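Long-range contacts in GH18 chiitnase (Pseudoalteromonas aurantia, PDB 6K7Z), which acts as an endochitinase of glycoside hydrolase family 18, breaking down chitin by hydrolysing bonds within its polysaccharide chains: residues Y23-S33 with Q70-M81; P14-P22 with A61-Q70. All blocks are in the same frame, centred on the assembly; numbering follows the deposited sequence.

Contact 1 (Y23-S33 with Q70-M81)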
ATOM      1  N   TYR A  23       8.286  -3.673  12.670  1.00 13.07           N
ATOM      2  CA  TYR A  23       7.341  -3.683  11.557  1.00 14.30           C
ATOM      3  C   TYR A  23       6.418  -4.883  11.662  1.00 14.71           C
ATOM      4  O   TYR A  23       6.837  -5.970  12.066  1.00 15.97           O
ATOM      5  CB  TYR A  23       8.047  -3.734  10.199  1.00 11.91           C
ATOM      6  CG  TYR A  23       8.650  -2.411   9.788  1.00 11.40           C
ATOM      7  CD1 TYR A  23       7.835  -1.331   9.474  1.00 12.03           C
ATOM      8  CD2 TYR A  23      10.032  -2.252   9.708  1.00 11.75           C
ATOM      9  CE1 TYR A  23       8.376  -0.111   9.108  1.00  9.56           C
ATOM     10  CE2 TYR A  23      10.587  -1.043   9.337  1.00 10.55           C
ATOM     11  CZ  TYR A  23       9.755   0.022   9.035  1.00 11.22           C
ATOM     12  OH  TYR A  23      10.320   1.224   8.665  1.00 12.76           O
ATOM     13  N   ASP A  24       5.162  -4.684  11.286  1.00 12.50           N
ATOM     14  CA  ASP A  24       4.248  -5.806  11.156  1.00 12.27           C
ATOM     15  C   ASP A  24       4.144  -6.314   9.731  1.00 14.32           C
ATOM     16  O   ASP A  24       3.960  -7.521   9.525  1.00 15.04           O
ATOM     17  CB  ASP A  24       2.857  -5.415  11.656  1.00 15.83           C
ATOM     18  CG  ASP A  24       2.858  -5.047  13.114  1.00 15.63           C
ATOM     19  OD1 ASP A  24       3.334  -5.870  13.929  1.00 19.71           O
ATOM     20  OD2 ASP A  24       2.405  -3.933  13.442  1.00 13.88           O
ATOM     21  N   VAL A  25       4.281  -5.428   8.748  1.00 12.13           N
ATOM     22  CA  VAL A  25       4.067  -5.770   7.344  1.00 10.18           C
ATOM     23  C   VAL A  25       5.138  -5.088   6.509  1.00 11.27           C
ATOM     24  O   VAL A  25       5.413  -3.897   6.686  1.00 10.87           O
ATOM     25  CB  VAL A  25       2.675  -5.321   6.857  1.00 12.82           C
ATOM     26  CG1 VAL A  25       2.461  -5.746   5.411  1.00 11.40           C
ATOM     27  CG2 VAL A  25       1.577  -5.869   7.752  1.00 15.65           C
ATOM     28  N   VAL A  26       5.718  -5.831   5.575  1.00  8.78           N
ATOM     29  CA  VAL A  26       6.643  -5.274   4.601  1.00 10.61           C
ATOM     30  C   VAL A  26       6.056  -5.515   3.222  1.00  9.24           C
ATOM     31  O   VAL A  26       5.760  -6.662   2.862  1.00 13.20           O
ATOM     32  CB  VAL A  26       8.043  -5.890   4.724  1.00 10.21           C
ATOM     33  CG1 VAL A  26       8.897  -5.470   3.544  1.00 10.68           C
ATOM     34  CG2 VAL A  26       8.675  -5.470   6.048  1.00 11.98           C
ATOM     35  N   ASN A  27       5.881  -4.436   2.454  1.00 10.37           N
ATOM     36  CA  ASN A  27       5.401  -4.505   1.081  1.00  9.17           C
ATOM     37  C   ASN A  27       6.599  -4.467   0.144  1.00 11.33           C
ATOM     38  O   ASN A  27       7.295  -3.453   0.076  1.00 11.21           O
ATOM     39  CB  ASN A  27       4.469  -3.341   0.740  1.00  9.44           C
ATOM     40  CG  ASN A  27       3.237  -3.284   1.619  1.00 10.78           C
ATOM     41  OD1 ASN A  27       2.748  -4.306   2.083  1.00 11.28           O
ATOM     42  ND2 ASN A  27       2.703  -2.077   1.813  1.00  8.79           N
ATOM     43  N   LEU A  28       6.830  -5.552  -0.596  1.00 10.63           N
ATOM     44  CA  LEU A  28       7.898  -5.548  -1.585  1.00 11.11           C
ATOM     45  C   LEU A  28       7.411  -4.825  -2.835  1.00  9.97           C
ATOM     46  O   LEU A  28       6.382  -5.189  -3.409  1.00 14.26           O
ATOM     47  CB  LEU A  28       8.347  -6.975  -1.905  1.00  9.40           C
ATOM     48  CG  LEU A  28       8.633  -7.832  -0.682  1.00  8.46           C
ATOM     49  CD1 LEU A  28       8.914  -9.272  -1.092  1.00 13.02           C
ATOM     50  CD2 LEU A  28       9.821  -7.251   0.110  1.00 10.80           C
ATOM     51  N   ALA A  29       8.148  -3.805  -3.257  1.00 10.88           N
ATOM     52  CA  ALA A  29       7.764  -2.978  -4.401  1.00 11.56           C
ATOM     53  C   ALA A  29       8.789  -3.079  -5.543  1.00 11.07           C
ATOM     54  O   ALA A  29       9.957  -2.791  -5.313  1.00 13.83           O
ATOM     55  CB  ALA A  29       7.633  -1.523  -3.944  1.00 11.53           C
ATOM     56  N   PHE A  30       8.400  -3.424  -6.773  1.00 14.45           N
ATOM     57  CA  PHE A  30       7.034  -3.657  -7.224  1.00 11.81           C
ATOM     58  C   PHE A  30       6.960  -4.844  -8.175  1.00 13.00           C
ATOM     59  O   PHE A  30       7.954  -5.281  -8.763  1.00 12.66           O
ATOM     60  CB  PHE A  30       6.466  -2.451  -7.987  1.00 11.77           C
ATOM     61  CG  PHE A  30       6.201  -1.244  -7.144  1.00 12.28           C
ATOM     62  CD1 PHE A  30       5.090  -1.190  -6.324  1.00 13.18           C
ATOM     63  CD2 PHE A  30       7.039  -0.141  -7.211  1.00 14.29           C
ATOM     64  CE1 PHE A  30       4.833  -0.052  -5.548  1.00 11.25           C
ATOM     65  CE2 PHE A  30       6.794   0.987  -6.443  1.00 13.40           C
ATOM     66  CZ  PHE A  30       5.688   1.032  -5.617  1.00 12.38           C
ATOM     67  N   LEU A  31       5.744  -5.318  -8.364  1.00 13.17           N
ATOM     68  CA  LEU A  31       5.381  -6.170  -9.485  1.00 12.59           C
ATOM     69  C   LEU A  31       4.431  -5.354 -10.348  1.00 15.03           C
ATOM     70  O   LEU A  31       3.523  -4.709  -9.815  1.00 14.82           O
ATOM     71  CB  LEU A  31       4.718  -7.451  -8.981  1.00 13.16           C
ATOM     72  CG  LEU A  31       4.327  -8.538  -9.980  1.00 16.68           C
ATOM     73  CD1 LEU A  31       5.563  -9.173 -10.589  1.00 18.69           C
ATOM     74  CD2 LEU A  31       3.465  -9.575  -9.275  1.00 15.30           C
ATOM     75  N   SER A  32       4.652  -5.330 -11.662  1.00 14.46           N
ATOM     76  CA  SER A  32       3.807  -4.487 -12.505  1.00 16.18           C
ATOM     77  C   SER A  32       3.763  -5.035 -13.926  1.00 17.53           C
ATOM     78  O   SER A  32       4.437  -6.005 -14.264  1.00 16.70           O
ATOM     79  CB  SER A  32       4.277  -3.018 -12.485  1.00 17.28           C
ATOM     80  OG  SER A  32       5.568  -2.857 -13.045  1.00 17.39           O
ATOM     81  N   SER A  33       2.935  -4.405 -14.758  1.00 19.27           N
ATOM     82  CA  SER A  33       2.805  -4.834 -16.145  1.00 21.78           C
ATOM     83  C   SER A  33       4.076  -4.531 -16.929  1.00 20.36           C
ATOM     84  O   SER A  33       4.705  -3.487 -16.743  1.00 23.26           O
ATOM     85  CB  SER A  33       1.626  -4.126 -16.809  1.00 20.20           C
ATOM     86  OG  SER A  33       0.384  -4.595 -16.308  1.00 23.07           O
ATOM     87  N   GLN A  70       6.222 -11.522  10.955  1.00 20.18           N
ATOM     88  CA  GLN A  70       5.948 -10.375  10.137  1.00 18.42           C
ATOM     89  C   GLN A  70       5.298 -10.894   8.852  1.00 18.43           C
ATOM     90  O   GLN A  70       5.500 -12.007   8.496  1.00 18.32           O
ATOM     91  CB  GLN A  70       7.201  -9.578   9.823  1.00 17.11           C
ATOM     92  CG  GLN A  70       7.768  -8.843  11.004  1.00 17.70           C
ATOM     93  CD  GLN A  70       9.162  -8.333  10.735  1.00 16.07           C
ATOM     94  OE1 GLN A  70       9.908  -8.993  10.104  1.00 19.41           O
ATOM     95  NE2 GLN A  70       9.490  -7.183  11.220  1.00 13.62           N
ATOM     96  N   LYS A  71       4.514 -10.059   8.196  1.00 13.51           N
ATOM     97  CA  LYS A  71       3.875 -10.425   6.942  1.00 16.61           C
ATOM     98  C   LYS A  71       4.552  -9.700   5.789  1.00 14.69           C
ATOM     99  O   LYS A  71       4.928  -8.533   5.906  1.00 13.97           O
ATOM    100  CB  LYS A  71       2.376 -10.107   6.965  1.00 19.75           C
ATOM    101  CG  LYS A  71       1.651 -10.689   8.176  1.00 23.67           C
ATOM    102  CD  LYS A  71       0.281 -11.217   7.802  1.00 31.93           C
ATOM    103  CE  LYS A  71      -0.359 -12.024   8.933  1.00 34.88           C
ATOM    104  NZ  LYS A  71      -1.781 -12.360   8.622  1.00 38.03           N
ATOM    105  N   VAL A  72       4.707 -10.403   4.680  1.00 13.97           N
ATOM    106  CA  VAL A  72       5.425  -9.898   3.522  1.00 13.82           C
ATOM    107  C   VAL A  72       4.482 -10.000   2.341  1.00 11.86           C
ATOM    108  O   VAL A  72       4.038 -11.103   1.992  1.00 12.57           O
ATOM    109  CB  VAL A  72       6.713 -10.688   3.253  1.00 13.42           C
ATOM    110  CG1 VAL A  72       7.494 -10.041   2.123  1.00 11.42           C
ATOM    111  CG2 VAL A  72       7.560 -10.790   4.523  1.00 13.47           C
ATOM    112  N   LEU A  73       4.181  -8.861   1.730  1.00 11.11           N
ATOM    113  CA  LEU A  73       3.296  -8.781   0.580  1.00 11.41           C
ATOM    114  C   LEU A  73       4.093  -8.366  -0.647  1.00 12.07           C
ATOM    115  O   LEU A  73       5.139  -7.714  -0.538  1.00 11.22           O
ATOM    116  CB  LEU A  73       2.171  -7.761   0.790  1.00 10.67           C
ATOM    117  CG  LEU A  73       1.413  -7.769   2.117  1.00 12.81           C
ATOM    118  CD1 LEU A  73       0.225  -6.819   2.031  1.00 10.55           C
ATOM    119  CD2 LEU A  73       0.949  -9.161   2.485  1.00 12.93           C
ATOM    120  N   ILE A  74       3.583  -8.724  -1.812  1.00 10.13           N
ATOM    121  CA  ILE A  74       4.068  -8.137  -3.050  1.00 10.10           C
ATOM    122  C   ILE A  74       3.156  -6.964  -3.384  1.00 11.13           C
ATOM    123  O   ILE A  74       1.924  -7.077  -3.315  1.00 11.65           O
ATOM    124  CB  ILE A  74       4.127  -9.177  -4.190  1.00 13.05           C
ATOM    125  CG1 ILE A  74       4.761  -8.565  -5.441  1.00 12.07           C
ATOM    126  CG2 ILE A  74       2.747  -9.800  -4.502  1.00 13.41           C
ATOM    127  CD1 ILE A  74       6.232  -8.197  -5.261  1.00 11.95           C
ATOM    128  N   SER A  75       3.752  -5.809  -3.663  1.00  9.48           N
ATOM    129  CA  SER A  75       2.977  -4.645  -4.056  1.00  7.67           C
ATOM    130  C   SER A  75       2.877  -4.624  -5.575  1.00 11.45           C
ATOM    131  O   SER A  75       3.899  -4.584  -6.274  1.00  9.44           O
ATOM    132  CB  SER A  75       3.596  -3.351  -3.539  1.00  9.20           C
ATOM    133  OG  SER A  75       2.726  -2.268  -3.795  1.00 13.01           O
ATOM    134  N   PHE A  76       1.644  -4.637  -6.071  1.00 10.94           N
ATOM    135  CA  PHE A  76       1.360  -4.616  -7.495  1.00 12.95           C
ATOM    136  C   PHE A  76       0.978  -3.207  -7.913  1.00 14.58           C
ATOM    137  O   PHE A  76       0.079  -2.596  -7.318  1.00 11.47           O
ATOM    138  CB  PHE A  76       0.222  -5.571  -7.833  1.00 14.15           C
ATOM    139  CG  PHE A  76      -0.249  -5.447  -9.246  1.00 15.69           C
ATOM    140  CD1 PHE A  76       0.576  -5.839 -10.291  1.00 16.24           C
ATOM    141  CD2 PHE A  76      -1.496  -4.919  -9.529  1.00 16.17           C
ATOM    142  CE1 PHE A  76       0.147  -5.714 -11.601  1.00 20.81           C
ATOM    143  CE2 PHE A  76      -1.939  -4.799 -10.839  1.00 18.70           C
ATOM    144  CZ  PHE A  76      -1.114  -5.195 -11.875  1.00 15.55           C
ATOM    145  N   GLY A  77       1.653  -2.695  -8.936  1.00 13.54           N
ATOM    146  CA  GLY A  77       1.325  -1.369  -9.422  1.00 14.72           C
ATOM    147  C   GLY A  77       2.458  -0.382  -9.233  1.00 14.75           C
ATOM    148  O   GLY A  77       3.540  -0.554  -9.800  1.00 14.60           O
ATOM    149  N   GLY A  78       2.233   0.658  -8.439  1.00 15.43           N
ATOM    150  CA  GLY A  78       3.214   1.709  -8.297  1.00 14.38           C
ATOM    151  C   GLY A  78       2.946   2.858  -9.249  1.00 18.75           C
ATOM    152  O   GLY A  78       2.133   2.776 -10.177  1.00 18.42           O
ATOM    153  N   GLY A  79       3.617   3.953  -8.992  1.00 21.60           N
ATOM    154  CA  GLY A  79       3.393   5.159  -9.735  1.00 23.55           C
ATOM    155  C   GLY A  79       3.758   5.209 -11.202  1.00 24.61           C
ATOM    156  O   GLY A  79       3.297   6.051 -11.904  1.00 28.82           O
ATOM    157  N   THR A  80       4.612   4.315 -11.627  1.00 24.74           N
ATOM    158  CA  THR A  80       5.069   4.341 -13.012  1.00 26.40           C
ATOM    159  C   THR A  80       4.272   3.427 -13.939  1.00 26.94           C
ATOM    160  O   THR A  80       4.582   3.365 -15.131  1.00 27.24           O
ATOM    161  CB  THR A  80       6.559   3.976 -13.091  1.00 29.39           C
ATOM    162  OG1 THR A  80       6.731   2.565 -12.904  1.00 30.54           O
ATOM    163  CG2 THR A  80       7.350   4.729 -12.032  1.00 31.39           C
ATOM    164  N   MET A  81       3.247   2.739 -13.446  1.00 18.92           N
ATOM    165  CA  MET A  81       2.472   1.851 -14.301  1.00 21.72           C
ATOM    166  C   MET A  81       1.462   2.652 -15.117  1.00 22.08           C
ATOM    167  O   MET A  81       0.760   3.523 -14.587  1.00 20.96           O
ATOM    168  CB  MET A  81       1.769   0.782 -13.471  1.00 21.28           C
ATOM    169  CG  MET A  81       1.083  -0.248 -14.319  1.00 19.56           C
ATOM    170  SD  MET A  81       0.723  -1.731 -13.393  1.00 22.87           S
ATOM    171  CE  MET A  81      -0.667  -2.327 -14.342  1.00 18.68           C
TER

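Contact 2 (P14-P22 with A61-Q70)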
ATOM      1  N   PRO A  14      19.888  -3.446   3.794  1.00 12.87           N
ATOM      2  CA  PRO A  14      19.554  -4.859   3.542  1.00 14.09           C
ATOM      3  C   PRO A  14      18.168  -5.218   4.059  1.00 14.30           C
ATOM      4  O   PRO A  14      17.766  -4.810   5.149  1.00 12.10           O
ATOM      5  CB  PRO A  14      20.643  -5.621   4.303  1.00 19.06           C
ATOM      6  CG  PRO A  14      21.798  -4.670   4.371  1.00 19.06           C
ATOM      7  CD  PRO A  14      21.201  -3.289   4.452  1.00 15.42           C
ATOM      8  N   LEU A  15      17.437  -6.010   3.273  1.00 12.05           N
ATOM      9  CA  LEU A  15      16.047  -6.271   3.633  1.00 11.88           C
ATOM     10  C   LEU A  15      15.936  -7.011   4.955  1.00 12.14           C
ATOM     11  O   LEU A  15      14.993  -6.783   5.722  1.00 13.22           O
ATOM     12  CB  LEU A  15      15.355  -7.063   2.536  1.00  9.56           C
ATOM     13  CG  LEU A  15      13.897  -7.457   2.766  1.00 11.16           C
ATOM     14  CD1 LEU A  15      13.007  -6.240   2.870  1.00 13.38           C
ATOM     15  CD2 LEU A  15      13.448  -8.353   1.597  1.00 13.93           C
ATOM     16  N   ILE A  16      16.887  -7.893   5.252  1.00 11.69           N
ATOM     17  CA  ILE A  16      16.788  -8.663   6.476  1.00 11.58           C
ATOM     18  C   ILE A  16      16.807  -7.779   7.720  1.00 12.63           C
ATOM     19  O   ILE A  16      16.333  -8.210   8.773  1.00 13.19           O
ATOM     20  CB  ILE A  16      17.911  -9.717   6.518  1.00 17.17           C
ATOM     21  CG1 ILE A  16      17.576 -10.818   7.535  1.00 17.03           C
ATOM     22  CG2 ILE A  16      19.249  -9.050   6.774  1.00 15.94           C
ATOM     23  CD1 ILE A  16      18.201 -12.131   7.216  1.00 17.99           C
ATOM     24  N   ASN A  17      17.329  -6.546   7.623  1.00 12.65           N
ATOM     25  CA  ASN A  17      17.295  -5.635   8.772  1.00 17.15           C
ATOM     26  C   ASN A  17      15.878  -5.431   9.290  1.00 13.77           C
ATOM     27  O   ASN A  17      15.689  -5.164  10.485  1.00 15.85           O
ATOM     28  CB  ASN A  17      17.913  -4.270   8.424  1.00 14.92           C
ATOM     29  CG  ASN A  17      19.445  -4.308   8.378  1.00 18.77           C
ATOM     30  OD1 ASN A  17      20.041  -5.358   8.153  1.00 19.67           O
ATOM     31  ND2 ASN A  17      20.077  -3.156   8.574  1.00 20.40           N
ATOM     32  N   ALA A  18      14.875  -5.538   8.415  1.00 12.64           N
ATOM     33  CA  ALA A  18      13.502  -5.305   8.843  1.00 11.96           C
ATOM     34  C   ALA A  18      13.034  -6.358   9.837  1.00 12.56           C
ATOM     35  O   ALA A  18      12.169  -6.071  10.667  1.00 15.57           O
ATOM     36  CB  ALA A  18      12.566  -5.265   7.633  1.00 13.62           C
ATOM     37  N   SER A  19      13.602  -7.571   9.780  1.00 14.22           N
ATOM     38  CA  SER A  19      13.209  -8.640  10.694  1.00 15.28           C
ATOM     39  C   SER A  19      13.504  -8.311  12.153  1.00 18.13           C
ATOM     40  O   SER A  19      12.909  -8.926  13.044  1.00 19.26           O
ATOM     41  CB  SER A  19      13.921  -9.945  10.319  1.00 14.10           C
ATOM     42  OG  SER A  19      15.290  -9.863  10.680  1.00 14.09           O
ATOM     43  N   GLU A  20      14.406  -7.367  12.425  1.00 14.91           N
ATOM     44  CA  GLU A  20      14.741  -7.000  13.794  1.00 16.82           C
ATOM     45  C   GLU A  20      14.147  -5.659  14.201  1.00 16.75           C
ATOM     46  O   GLU A  20      14.525  -5.113  15.238  1.00 14.97           O
ATOM     47  CB  GLU A  20      16.258  -6.987  13.984  1.00 20.13           C
ATOM     48  CG  GLU A  20      16.949  -8.237  13.446  1.00 18.34           C
ATOM     49  CD  GLU A  20      16.641  -9.507  14.229  1.00 22.66           C
ATOM     50  OE1 GLU A  20      15.888  -9.458  15.222  1.00 23.31           O
ATOM     51  OE2 GLU A  20      17.165 -10.575  13.830  1.00 24.80           O
ATOM     52  N   LEU A  21      13.228  -5.123  13.415  1.00 13.84           N
ATOM     53  CA  LEU A  21      12.617  -3.833  13.672  1.00 15.13           C
ATOM     54  C   LEU A  21      11.126  -4.008  13.925  1.00 13.88           C
ATOM     55  O   LEU A  21      10.552  -5.055  13.601  1.00 15.91           O
ATOM     56  CB  LEU A  21      12.866  -2.892  12.484  1.00 13.74           C
ATOM     57  CG  LEU A  21      14.337  -2.479  12.470  1.00 13.20           C
ATOM     58  CD1 LEU A  21      14.680  -1.836  11.132  1.00 14.40           C
ATOM     59  CD2 LEU A  21      14.623  -1.525  13.625  1.00 15.21           C
ATOM     60  N   PRO A  22      10.484  -3.039  14.529  1.00 15.50           N
ATOM     61  CA  PRO A  22       9.071  -3.213  14.917  1.00 14.49           C
ATOM     62  C   PRO A  22       8.104  -2.941  13.768  1.00 16.23           C
ATOM     63  O   PRO A  22       7.215  -2.077  13.854  1.00 19.99           O
ATOM     64  CB  PRO A  22       8.926  -2.210  16.070  1.00 17.27           C
ATOM     65  CG  PRO A  22       9.882  -1.128  15.736  1.00 14.29           C
ATOM     66  CD  PRO A  22      11.054  -1.788  15.068  1.00 13.10           C
ATOM     67  N   ALA A  61      15.508 -13.306   3.316  1.00 14.22           N
ATOM     68  CA  ALA A  61      14.987 -12.272   4.204  1.00 14.31           C
ATOM     69  C   ALA A  61      13.498 -12.460   4.461  1.00 14.74           C
ATOM     70  O   ALA A  61      13.026 -12.264   5.589  1.00 14.97           O
ATOM     71  CB  ALA A  61      15.258 -10.890   3.611  1.00 15.03           C
ATOM     72  N   ILE A  62      12.747 -12.845   3.426  1.00 15.55           N
ATOM     73  CA  ILE A  62      11.314 -13.081   3.582  1.00 15.93           C
ATOM     74  C   ILE A  62      11.063 -14.199   4.587  1.00 17.73           C
ATOM     75  O   ILE A  62      10.172 -14.099   5.445  1.00 16.75           O
ATOM     76  CB  ILE A  62      10.679 -13.402   2.215  1.00 16.24           C
ATOM     77  CG1 ILE A  62      10.812 -12.206   1.259  1.00 14.75           C
ATOM     78  CG2 ILE A  62       9.226 -13.850   2.397  1.00 16.62           C
ATOM     79  CD1 ILE A  62      10.513 -12.530  -0.192  1.00 14.74           C
ATOM     80  N   LYS A  63      11.828 -15.289   4.489  1.00 17.94           N
ATOM     81  CA  LYS A  63      11.658 -16.392   5.431  1.00 19.51           C
ATOM     82  C   LYS A  63      11.960 -15.948   6.854  1.00 18.13           C
ATOM     83  O   LYS A  63      11.233 -16.299   7.789  1.00 22.25           O
ATOM     84  CB  LYS A  63      12.555 -17.568   5.044  1.00 20.25           C
ATOM     85  CG  LYS A  63      12.147 -18.290   3.772  1.00 21.81           C
ATOM     86  CD  LYS A  63      13.160 -19.386   3.437  1.00 27.13           C
ATOM     87  CE  LYS A  63      12.931 -19.959   2.040  1.00 28.50           C
ATOM     88  NZ  LYS A  63      14.053 -20.861   1.619  1.00 30.11           N
ATOM     89  N   VAL A  64      13.024 -15.163   7.035  1.00 16.82           N
ATOM     90  CA  VAL A  64      13.398 -14.702   8.365  1.00 17.89           C
ATOM     91  C   VAL A  64      12.338 -13.764   8.925  1.00 19.70           C
ATOM     92  O   VAL A  64      11.961 -13.861  10.101  1.00 18.86           O
ATOM     93  CB  VAL A  64      14.780 -14.032   8.320  1.00 17.10           C
ATOM     94  CG1 VAL A  64      15.091 -13.372   9.652  1.00 14.60           C
ATOM     95  CG2 VAL A  64      15.857 -15.065   7.957  1.00 17.95           C
ATOM     96  N   MET A  65      11.848 -12.836   8.098  1.00 15.06           N
ATOM     97  CA  MET A  65      10.769 -11.951   8.529  1.00 17.62           C
ATOM     98  C   MET A  65       9.540 -12.748   8.943  1.00 19.20           C
ATOM     99  O   MET A  65       8.945 -12.499   9.999  1.00 20.22           O
ATOM    100  CB  MET A  65      10.418 -10.967   7.409  1.00 15.92           C
ATOM    101  CG  MET A  65      11.427  -9.831   7.235  1.00 14.88           C
ATOM    102  SD  MET A  65      10.829  -8.541   6.097  1.00 16.14           S
ATOM    103  CE  MET A  65      11.150  -9.328   4.516  1.00 15.85           C
ATOM    104  N   GLN A  66       9.149 -13.718   8.117  1.00 19.51           N
ATOM    105  CA  GLN A  66       7.991 -14.548   8.427  1.00 20.87           C
ATOM    106  C   GLN A  66       8.208 -15.366   9.695  1.00 24.68           C
ATOM    107  O   GLN A  66       7.273 -15.550  10.483  1.00 28.25           O
ATOM    108  CB  GLN A  66       7.668 -15.445   7.237  1.00 20.82           C
ATOM    109  CG  GLN A  66       6.960 -14.675   6.129  1.00 22.34           C
ATOM    110  CD  GLN A  66       6.848 -15.449   4.841  1.00 18.58           C
ATOM    111  OE1 GLN A  66       7.613 -16.382   4.593  1.00 23.91           O
ATOM    112  NE2 GLN A  66       5.900 -15.057   4.000  1.00 16.50           N
ATOM    113  N   HIS A  67       9.429 -15.814   9.953  1.00 23.30           N
ATOM    114  CA  HIS A  67       9.741 -16.561  11.209  1.00 27.72           C
ATOM    115  C   HIS A  67       9.485 -15.653  12.387  1.00 27.82           C
ATOM    116  O   HIS A  67       9.183 -16.104  13.450  1.00 29.49           O
ATOM    117  CB  HIS A  67      11.212 -17.024  11.230  1.00 29.80           C
ATOM    118  CG  HIS A  67      11.683 -17.724  12.486  1.00 36.76           C
ATOM    119  ND1 HIS A  67      11.162 -18.920  12.938  1.00 42.07           N
ATOM    120  CD2 HIS A  67      12.739 -17.466  13.291  1.00 37.54           C
ATOM    121  CE1 HIS A  67      11.803 -19.297  14.021  1.00 38.51           C
ATOM    122  NE2 HIS A  67      12.776 -18.439  14.248  1.00 39.23           N
ATOM    123  N   LYS A  68       9.615 -14.363  12.171  1.00 27.43           N
ATOM    124  CA  LYS A  68       9.402 -13.395  13.197  1.00 27.08           C
ATOM    125  C   LYS A  68       7.929 -13.051  13.340  1.00 27.93           C
ATOM    126  O   LYS A  68       7.583 -12.307  14.219  1.00 30.86           O
ATOM    127  CB  LYS A  68      10.188 -12.113  12.950  1.00 25.50           C
ATOM    128  CG  LYS A  68      11.698 -12.165  13.006  1.00 24.00           C
ATOM    129  CD  LYS A  68      12.174 -12.094  14.425  1.00 31.00           C
ATOM    130  CE  LYS A  68      13.656 -12.295  14.482  1.00 31.45           C
ATOM    131  NZ  LYS A  68      14.081 -12.090  15.882  1.00 41.19           N
ATOM    132  N   GLY A  69       7.086 -13.563  12.486  1.00 24.15           N
ATOM    133  CA  GLY A  69       5.691 -13.250  12.554  1.00 25.35           C
ATOM    134  C   GLY A  69       5.325 -11.975  11.803  1.00 23.63           C
ATOM    135  O   GLY A  69       4.265 -11.440  11.980  1.00 23.68           O
ATOM    136  N   GLN A  70       6.222 -11.522  10.955  1.00 20.18           N
ATOM    137  CA  GLN A  70       5.948 -10.375  10.137  1.00 18.42           C
ATOM    138  C   GLN A  70       5.298 -10.894   8.852  1.00 18.43           C
ATOM    139  O   GLN A  70       5.500 -12.007   8.496  1.00 18.32           O
ATOM    140  CB  GLN A  70       7.201  -9.578   9.823  1.00 17.11           C
ATOM    141  CG  GLN A  70       7.768  -8.843  11.004  1.00 17.70           C
ATOM    142  CD  GLN A  70       9.162  -8.333  10.735  1.00 16.07           C
ATOM    143  OE1 GLN A  70       9.908  -8.993  10.104  1.00 19.41           O
ATOM    144  NE2 GLN A  70       9.490  -7.183  11.220  1.00 13.62           N
TER

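Contact 1 (Y23-S33 with Q70-M81)
Leu28 and Val72 meet at the apolar centre of two adjacent parallel strands of the TIM barrel, with CD1 of Leu28 3.6 Å from CG1 of Val72. Further along the same face, Ile74 lies across Leu31; its CG1 stands anti to the backbone N (chi1 -175°), which carries this branch to 3.7 Å from Leu31 CB. Helix 56-67 covers part of this face. The face of Val25, Asn27, Leu73 and Ser75 lines the barrel interior, where the amide oxygen OD1 of Asn27 runs alongside CD1 of Leu73 at 3.6 Å.

Backbone bonds tie the strands from Asp24 to Gly77, but the ladder slips by one residue: Ser75 N binds Leu28 O and Ser75 O accepts Leu31 N, a beta bulge at the cis peptide between Ala29 and Phe30. The bulge presents the Phe30 ring to the SxGG motif of family 18, here Ser75 to Gly78. Gly78 CA packs over one ring face, 3.8 Å from the centroid, while Ala29 CB covers the other. Ser75 OG sits at the ring edge, 3.5 Å from Phe30 CE1, and is hydrogen-bonded to Asp113, which with Asp115 belongs to the DxDxE signature of the family. At the polar start of the pair, Gln70 NE2 donates to Tyr23 O at 3.0 Å; the oxygen lies close to the plane of the Gln70 amide, while NE2 stands 35° off the plane of the Tyr23 carbonyl.

Contact 2 (P14-P22 with A61-Q70)
In the TIM barrel of this protein, the short helical turns of 14-22 take the place between the first two parallel strands where a barrel helix is expected, and pack through Leu15 and Ile16 against the last turns of helix 56-67. Leu15 crosses Met65 at about a right angle, its CG 3.8 Å from Met65 CE, and its CD2 lies 3.7 Å from Ala61 CB. Nearer the surface, Ile16 CD1 leans on Val64 CG2. Ser19 OG, folded back between its own N and carbonyl carbon (chi1 73°), donates to Ile16 O at 2.7 Å, and its CB rests on Val64 CG1. Beyond it, the alkyl chain of Lys68 passes Ser19 O and ends in a weak salt bridge, NZ to Glu20 OE1 at 3.3 Å.

A Schellman motif at Gly69 closes the helix and turns the chain into Gln70, whose buried OE1 has no polar partner. Gln70 NE2 reaches Ala18 O almost straight (3.0 Å, 177°). A leucine in place of Gln70 would probably leave the carbonyls of Ala18 and Tyr23 without the amide donor they share. Leu21 N also binds Ala18 O, from the face of that carbonyl opposite to the one approached by Gln70 NE2.

How the contacts relate
The pair illustrates how a barrel is built in layers. Contact 1 is core, two neighbouring strands near the centre of the chain, joined chiefly by main-chain bonds; contact 2 lies in the outer layer, partly buried, where side-chain packing dominates and a weak charge pair marks the rim. Helix 56-67 couples them: Met65 SD packs 3.8 Å from Val26 CG2, and Ile62 CD1 meets Leu28 CD1 at 3.7 Å. Both contacts also share Gln70, the link between that helix and strand 71-77. Only contact 1 reaches the barrel interior and the family signature residues, whereas contact 2 packs the loop leading into strand 25-33 against helix 56-67.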